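Side-chain contact in p1 (Rice yellow mottle virus, PDB 6TY0), which suppresses RNA silencing in the infected host and takes part in viral spread, this being its zinc-binding N-terminal part: residues Arg9-Glu12 and Gln13-Ala16. Numbering follows the deposited sequence.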
loop_
_atom_site.group_PDB
_atom_site.type_symbol
_atom_site.label_atom_id
_atom_site.label_comp_id
_atom_site.label_asym_id
_atom_site.label_seq_id
_atom_site.Cartn_x
_atom_site.Cartn_y
_atom_site.Cartn_z
ATOM N N ARG A 9 -17.578 -10.303 6.941
ATOM C CA ARG A 9 -18.465 -11.324 7.564
ATOM C C ARG A 9 -19.283 -12.065 6.481
ATOM O O ARG A 9 -19.453 -11.532 5.387
ATOM C CB ARG A 9 -19.404 -10.655 8.549
ATOM C CG ARG A 9 -18.731 -9.913 9.693
ATOM C CD ARG A 9 -19.700 -9.754 10.848
ATOM N NE ARG A 9 -19.874 -8.373 11.291
ATOM C CZ ARG A 9 -20.577 -7.437 10.640
ATOM N NH1 ARG A 9 -21.147 -7.704 9.470
ATOM N NH2 ARG A 9 -20.690 -6.211 11.151
ATOM N N PRO A 10 -19.806 -13.265 6.792
ATOM C CA PRO A 10 -20.410 -14.130 5.778
ATOM C C PRO A 10 -21.736 -13.558 5.278
ATOM O O PRO A 10 -22.439 -12.857 6.015
ATOM C CB PRO A 10 -20.670 -15.452 6.525
ATOM C CG PRO A 10 -20.008 -15.304 7.867
ATOM C CD PRO A 10 -19.961 -13.838 8.148
ATOM N N THR A 11 -22.061 -13.824 4.027
ATOM C CA THR A 11 -23.435 -13.512 3.524
ATOM C C THR A 11 -24.433 -14.432 4.212
ATOM O O THR A 11 -24.025 -15.439 4.789
ATOM C CB THR A 11 -23.499 -13.780 2.032
ATOM O OG1 THR A 11 -22.804 -15.012 1.753
ATOM C CG2 THR A 11 -22.812 -12.653 1.258
ATOM N N GLU A 12 -25.731 -14.114 4.158
ATOM C CA GLU A 12 -26.772 -15.029 4.709
ATOM C C GLU A 12 -26.726 -16.438 4.135
ATOM O O GLU A 12 -26.927 -17.395 4.840
ATOM C CB GLU A 12 -28.169 -14.459 4.511
ATOM C CG GLU A 12 -28.424 -13.227 5.357
ATOM C CD GLU A 12 -29.823 -12.655 5.161
ATOM O OE1 GLU A 12 -30.667 -13.323 4.519
ATOM O OE2 GLU A 12 -30.078 -11.531 5.658
ATOM N N GLN A 13 -26.385 -16.564 2.867
ATOM C CA GLN A 13 -26.391 -17.842 2.194
ATOM C C GLN A 13 -25.214 -18.680 2.584
ATOM O O GLN A 13 -25.146 -19.845 2.192
ATOM C CB GLN A 13 -26.303 -17.671 0.671
ATOM C CG GLN A 13 -27.141 -16.540 0.102
ATOM C CD GLN A 13 -26.408 -15.193 0.077
ATOM O OE1 GLN A 13 -25.447 -15.010 -0.676
ATOM N NE2 GLN A 13 -26.870 -14.243 0.893
ATOM N N THR A 14 -24.221 -18.110 3.265
ATOM C CA THR A 14 -23.071 -18.931 3.658
ATOM C C THR A 14 -22.853 -18.918 5.140
ATOM O O THR A 14 -21.929 -19.565 5.582
ATOM C CB THR A 14 -21.745 -18.487 2.990
ATOM O OG1 THR A 14 -21.483 -17.116 3.316
ATOM C CG2 THR A 14 -21.804 -18.690 1.478
ATOM N N ALA A 15 -23.696 -18.225 5.901
ATOM C CA ALA A 15 -23.407 -18.002 7.313
ATOM C C ALA A 15 -23.500 -19.277 8.160
ATOM O O ALA A 15 -22.806 -19.399 9.175
ATOM C CB ALA A 15 -24.317 -16.940 7.889
ATOM N N ALA A 16 -24.359 -20.214 7.751
ATOM C CA ALA A 16 -24.596 -21.431 8.539
ATOM C C ALA A 16 -23.360 -22.297 8.478
ATOM O O ALA A 16 -22.874 -22.766 9.500
ATOM C CB ALA A 16 -25.809 -22.193 7.997
HETATM O O HOH W 1 -26.186 -19.898 5.372
#
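Thr11 and Thr14 meet hydroxyl to hydroxyl in the tight turn between strand 2-10 and helix 15-21, a compact case of a chain reversal closed by a backbone bond and probably by a side-chain one as well. The backbone bond runs from Thr14 N to Thr11 O, 3.1 Å, and joins residues i and i+3 of a type I beta turn with Glu12 and Gln13 at its corners. A water bridges Glu12 O (2.7 Å) and Ala16 N, tying the turn to Ala16.

Among the side chains, Thr14 OG1 lies 2.9 Å from Thr11 OG1, a probable hydrogen bond, although Thr11 O competes weakly for the same proton. Each hydroxyl lies between its own backbone N and carbonyl carbon (chi1 42° in Thr11), which brings the two oxygens together across the turn. Both oxygens also bond to the neighbouring strand 45-51, Thr11 OG1 to Asp49 OD1 and Thr14 OG1 to the backbone N of Phe50.

Van der Waals contacts complete the corner. Gln13, bent at chi2 (88°), folds its amide back over Thr11, with OE1 3.6 Å from Thr11 CB. On the apolar side, Pro10 CB lies 4.2 Å from Ala15 CB.

Through the bonds to Asp49 and Phe50, with the mutual bond a probable addition, the two hydroxyls tie the turn to strand 45-51 just where the chain passes from strand 2-10 to helix 15-21.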